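Local coordinates for Cow rumen GH26 endo-mannanase (Metagenome, PDB 6UEH), which probably cleaves internal beta-1,4 linkages of mannans such as galactomannan, as a ruminal endo-mannanase of glycoside hydrolase family 26, at residues I307-H312 against S425-D430; I383-Y388 against A443-F448. One frame throughout, in Å; residues are numbered along the deposited sequence.

Contact 1: I307-H312 against S425-D430; sequences IFRPLH and SLAEND. With ACT (acetate ion), chain D.
Glu428 OE2 is the atom around which this contact gathers. Arg309 NH2 donates to Glu428 OE2 at 2.7 Å in a nearly straight salt-bridge bond (N-H...O angle 166°). Arg309 NH1 adds a weak bond to Glu428 OE2, at 3.3 Å. The oxygen takes the NH2 bond on its anti lone pair and lies almost in the guanidinium plane, although the carboxylate plane stands nearly perpendicular to it. Arg309 is extended until its chain bends at chi3 (57°), and this turns the guanidinium under Ala427, whose CB lies over one face toward the rim, 3.7 Å from Arg309 NE. His312 NE2 gives a hydrogen bond at 2.9 Å to OXT of an acetate, probably from the crystallisation liquor, and that same OXT lies 2.8 Å from Glu428 OE2. A leucine in place of Arg309 would probably leave Glu428 and Asp386 without their charged mate, the Glu428 carboxylate then held mainly through OE1 by Tyr388 OH. The site lies at the C-terminal end of the barrel strands, where active sites of (beta/alpha)8 enzymes lie. Strands 306-309 and 423-429 are separated in the sheet by 357-362 and 382-387, whose Asn362 and Asp386 both bind Arg309 NH1.

Contact 2: I383-Y388 against A443-F448; sequences IGYDKY and AAWLYF
Trp445 and Tyr385 are brought together by their first torsions: CG of Trp445 lies anti to its carbonyl carbon (chi1 -55°) and CG of Tyr385 anti to its backbone N (chi1 -174°), which carries the two aromatic groups into one apolar layer although their CA atoms are 9.1 Å apart. The setting is the (beta/alpha)8, or TIM, barrel of the family 26 domain. Tyr385 belongs to strand 382-387 and sits on the side that packs against helix 408-417, where it meets Ile410 and Leu414. Trp445 comes from the loop that follows helix 435-441, and it crosses strand 423-429 over Ile424 and Leu426 to get there.

What touches is a corner of the indole, the CZ3-CH2 side of its six-membered ring. CZ3 presses on Tyr385 CB at 3.6 Å, and Trp445 CH2 reaches along to Tyr385 CD2 at 4.0 Å. The two ring planes are inclined by only 28°, but they are slid so far apart, with centroids 5.9 Å from each other, that they hardly overlap. This is therefore van der Waals packing of an indole corner on the tyrosine CB and ring rather than a full stack, and no hydrogen bond joins the two segments.

The loop is held by more than this touch. Phe411 of helix 408-417 meets the Trp445 ring edge-to-face, while Trp445 also touches Ile169 of strand 169-174. Two residues further on, Tyr447 touches Ser425, and its OH is hydrogen-bonded to Glu360 OE1. The polar end of the indole, remote from the tyrosine, is satisfied as well: Trp445 NE1 is hydrogen-bonded to the backbone oxygen of Ala406.

Both contacts are buried in the barrel domain, with centres about 8 Å apart, and strand 423-429 serves both. It supplies one segment of contact 1 and is the strand that Trp445 crosses in contact 2. It also pairs with strand 382-387 directly, through probable hydrogen bonds of Tyr385 N to Ser425 O (2.8 Å) and Lys387 N to Glu428 O (2.7 Å). The chemistry divides by place. Contact 1 is charged and lies at the strand ends beside the bound acetate, whereas contact 2 is aromatic and apolar, between the sheet and helix 408-417. Strand 382-387 faces both ways: Asp386 joins the first, its neighbour Tyr385 the second.

Contact 1: I307-H312 against S425-D430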
# COMPACT_ATOMS: atom_id res chain seq x y z
N ILE A 307 -10.13 -4.81 12.02
CA ILE A 307 -9.62 -4.54 10.68
C ILE A 307 -9.18 -5.88 10.09
O ILE A 307 -8.07 -6.35 10.34
CB ILE A 307 -8.46 -3.54 10.69
CG1 ILE A 307 -8.88 -2.24 11.38
CG2 ILE A 307 -7.98 -3.26 9.26
CD1 ILE A 307 -7.75 -1.26 11.61
N PHE A 308 -10.07 -6.49 9.31
CA PHE A 308 -9.86 -7.84 8.81
C PHE A 308 -9.19 -7.82 7.44
O PHE A 308 -9.72 -7.24 6.49
CB PHE A 308 -11.20 -8.58 8.75
CG PHE A 308 -11.08 -10.04 8.44
CD1 PHE A 308 -10.11 -10.82 9.05
CD2 PHE A 308 -11.96 -10.65 7.55
CE1 PHE A 308 -10.01 -12.17 8.77
CE2 PHE A 308 -11.85 -12.00 7.26
CZ PHE A 308 -10.88 -12.76 7.87
N ARG A 309 -8.02 -8.44 7.35
CA ARG A 309 -7.23 -8.44 6.12
C ARG A 309 -7.00 -9.86 5.60
O ARG A 309 -5.89 -10.38 5.66
CB ARG A 309 -5.89 -7.73 6.37
CG ARG A 309 -5.08 -7.43 5.12
CD ARG A 309 -3.87 -6.55 5.45
NE ARG A 309 -3.02 -7.15 6.47
CZ ARG A 309 -1.85 -7.74 6.21
NH1 ARG A 309 -1.40 -7.80 4.96
NH2 ARG A 309 -1.14 -8.26 7.20
N PRO A 310 -8.07 -10.49 5.09
CA PRO A 310 -7.92 -11.85 4.56
C PRO A 310 -7.34 -11.81 3.15
O PRO A 310 -7.28 -10.73 2.57
CB PRO A 310 -9.36 -12.37 4.55
CG PRO A 310 -10.16 -11.14 4.22
CD PRO A 310 -9.43 -9.98 4.89
N LEU A 311 -6.93 -12.96 2.62
CA LEU A 311 -6.55 -13.08 1.22
C LEU A 311 -5.56 -12.00 0.81
O LEU A 311 -5.72 -11.36 -0.23
CB LEU A 311 -7.80 -13.01 0.33
CG LEU A 311 -8.88 -14.07 0.63
CD1 LEU A 311 -10.19 -13.72 -0.05
CD2 LEU A 311 -8.39 -15.44 0.18
N HIS A 312 -4.55 -11.80 1.65
CA HIS A 312 -3.65 -10.66 1.51
C HIS A 312 -2.49 -10.92 0.55
O HIS A 312 -2.24 -12.07 0.16
CB HIS A 312 -3.11 -10.27 2.89
CG HIS A 312 -2.18 -11.27 3.50
ND1 HIS A 312 -2.55 -12.57 3.75
CD2 HIS A 312 -0.89 -11.16 3.90
CE1 HIS A 312 -1.53 -13.23 4.28
NE2 HIS A 312 -0.51 -12.39 4.39
N SER A 425 -2.98 2.28 3.92
CA SER A 425 -2.08 2.05 5.04
C SER A 425 -0.88 1.17 4.69
O SER A 425 -0.84 0.53 3.64
CB SER A 425 -2.84 1.41 6.20
OG SER A 425 -3.26 0.10 5.84
N LEU A 426 0.10 1.14 5.59
CA LEU A 426 1.18 0.17 5.52
C LEU A 426 0.79 -1.02 6.40
O LEU A 426 1.12 -1.05 7.59
CB LEU A 426 2.51 0.78 5.97
CG LEU A 426 3.11 1.84 5.05
CD1 LEU A 426 4.33 2.48 5.70
CD2 LEU A 426 3.48 1.23 3.71
N ALA A 427 0.07 -1.97 5.82
CA ALA A 427 -0.46 -3.11 6.56
C ALA A 427 0.65 -4.00 7.12
O ALA A 427 0.50 -4.61 8.17
CB ALA A 427 -1.39 -3.93 5.68
N GLU A 428 1.76 -4.07 6.38
CA GLU A 428 2.97 -4.76 6.83
C GLU A 428 4.20 -4.01 6.35
O GLU A 428 4.16 -3.34 5.31
CB GLU A 428 3.04 -6.20 6.31
CG GLU A 428 1.94 -7.13 6.77
CD GLU A 428 2.17 -8.56 6.30
OE1 GLU A 428 3.32 -8.88 5.93
OE2 GLU A 428 1.20 -9.35 6.29
N ASN A 429 5.29 -4.12 7.10
CA ASN A 429 6.57 -3.59 6.64
C ASN A 429 7.75 -4.20 7.37
O ASN A 429 7.59 -4.83 8.42
CB ASN A 429 6.61 -2.06 6.78
CG ASN A 429 6.14 -1.57 8.15
OD1 ASN A 429 5.02 -1.09 8.30
ND2 ASN A 429 7.01 -1.69 9.15
N ASP A 430 8.94 -4.06 6.80
CA ASP A 430 10.14 -4.27 7.58
C ASP A 430 10.44 -2.94 8.26
O ASP A 430 9.99 -2.71 9.38
CB ASP A 430 11.33 -4.78 6.74
CG ASP A 430 11.37 -4.19 5.34
OD1 ASP A 430 10.82 -3.09 5.12
OD2 ASP A 430 11.97 -4.83 4.45
C ACT D . 3.17 -12.51 5.67
O ACT D . 3.13 -13.72 5.36
OXT ACT D . 2.07 -11.91 5.65
CH3 ACT D . 4.45 -11.82 6.04

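Contact 2: I383-Y388 against A443-F448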
# COMPACT_ATOMS: atom_id res chain seq x y z
N ILE A 383 -7.40 0.03 1.89
CA ILE A 383 -6.33 -0.54 1.08
C ILE A 383 -5.05 -0.68 1.90
O ILE A 383 -4.60 0.29 2.52
CB ILE A 383 -6.03 0.32 -0.16
CG1 ILE A 383 -7.29 0.50 -1.01
CG2 ILE A 383 -4.91 -0.31 -0.99
CD1 ILE A 383 -7.86 -0.78 -1.54
N GLY A 384 -4.48 -1.87 1.91
CA GLY A 384 -3.23 -2.10 2.62
C GLY A 384 -2.07 -2.26 1.66
O GLY A 384 -2.23 -2.80 0.57
N TYR A 385 -0.90 -1.76 2.06
CA TYR A 385 0.31 -2.01 1.29
C TYR A 385 1.36 -2.65 2.19
O TYR A 385 1.65 -2.14 3.27
CB TYR A 385 0.86 -0.72 0.66
CG TYR A 385 2.03 -0.99 -0.25
CD1 TYR A 385 1.84 -1.56 -1.51
CD2 TYR A 385 3.33 -0.70 0.14
CE1 TYR A 385 2.91 -1.82 -2.35
CE2 TYR A 385 4.41 -0.97 -0.69
CZ TYR A 385 4.19 -1.53 -1.94
OH TYR A 385 5.25 -1.80 -2.77
N ASP A 386 1.91 -3.78 1.75
CA ASP A 386 2.94 -4.46 2.52
C ASP A 386 4.31 -4.10 1.97
O ASP A 386 4.71 -4.57 0.90
CB ASP A 386 2.70 -5.97 2.49
CG ASP A 386 1.47 -6.38 3.29
OD1 ASP A 386 0.68 -5.49 3.66
OD2 ASP A 386 1.30 -7.58 3.54
N LYS A 387 5.02 -3.26 2.71
CA LYS A 387 6.25 -2.64 2.23
C LYS A 387 7.50 -3.30 2.80
O LYS A 387 7.91 -2.99 3.93
CB LYS A 387 6.26 -1.15 2.55
CG LYS A 387 7.51 -0.42 2.08
CD LYS A 387 7.74 0.85 2.87
CE LYS A 387 8.00 0.54 4.33
NZ LYS A 387 9.20 -0.32 4.52
N TYR A 388 8.11 -4.18 2.03
CA TYR A 388 9.38 -4.78 2.42
C TYR A 388 10.46 -4.33 1.46
O TYR A 388 10.64 -4.90 0.39
CB TYR A 388 9.27 -6.31 2.45
CG TYR A 388 8.38 -6.82 3.56
CD1 TYR A 388 8.90 -7.07 4.83
CD2 TYR A 388 7.03 -7.06 3.35
CE1 TYR A 388 8.10 -7.54 5.85
CE2 TYR A 388 6.22 -7.54 4.38
CZ TYR A 388 6.76 -7.77 5.63
OH TYR A 388 5.97 -8.24 6.65
N ALA A 443 3.22 11.66 2.77
CA ALA A 443 2.90 10.26 2.56
C ALA A 443 1.94 9.82 3.66
O ALA A 443 2.36 9.36 4.72
CB ALA A 443 4.16 9.40 2.57
N ALA A 444 0.65 9.98 3.40
CA ALA A 444 -0.37 9.91 4.44
C ALA A 444 -0.85 8.50 4.76
O ALA A 444 -2.04 8.30 5.02
CB ALA A 444 -1.57 10.78 4.05
N TRP A 445 0.06 7.53 4.76
CA TRP A 445 -0.25 6.17 5.20
C TRP A 445 -1.02 6.21 6.52
O TRP A 445 -0.58 6.86 7.47
CB TRP A 445 1.02 5.33 5.38
CG TRP A 445 1.92 5.25 4.18
CD1 TRP A 445 3.07 5.96 3.98
CD2 TRP A 445 1.77 4.40 3.04
NE1 TRP A 445 3.64 5.60 2.78
CE2 TRP A 445 2.86 4.65 2.18
CE3 TRP A 445 0.81 3.45 2.66
CZ2 TRP A 445 3.02 3.98 0.97
CZ3 TRP A 445 0.97 2.79 1.46
CH2 TRP A 445 2.07 3.06 0.62
N LEU A 446 -2.16 5.53 6.57
CA LEU A 446 -3.02 5.56 7.75
C LEU A 446 -2.34 4.98 8.99
O LEU A 446 -2.44 5.54 10.08
CB LEU A 446 -4.32 4.80 7.49
CG LEU A 446 -5.24 4.60 8.70
CD1 LEU A 446 -5.67 5.95 9.28
CD2 LEU A 446 -6.45 3.76 8.33
N TYR A 447 -1.66 3.85 8.82
CA TYR A 447 -0.91 3.26 9.92
C TYR A 447 0.30 2.47 9.41
O TYR A 447 0.43 2.24 8.20
CB TYR A 447 -1.81 2.37 10.79
CG TYR A 447 -2.28 1.04 10.20
CD1 TYR A 447 -1.51 -0.11 10.33
CD2 TYR A 447 -3.50 0.94 9.56
CE1 TYR A 447 -1.94 -1.33 9.82
CE2 TYR A 447 -3.94 -0.28 9.04
CZ TYR A 447 -3.16 -1.41 9.17
OH TYR A 447 -3.59 -2.61 8.66
N PHE A 448 1.18 2.09 10.32
CA PHE A 448 2.29 1.20 9.98
C PHE A 448 2.26 -0.02 10.88
O PHE A 448 1.62 -0.01 11.93
CB PHE A 448 3.65 1.92 10.09
CG PHE A 448 3.98 2.44 11.47
CD1 PHE A 448 4.43 1.59 12.47
CD2 PHE A 448 3.90 3.80 11.75
CE1 PHE A 448 4.74 2.07 13.73
CE2 PHE A 448 4.22 4.29 13.00
CZ PHE A 448 4.65 3.42 14.00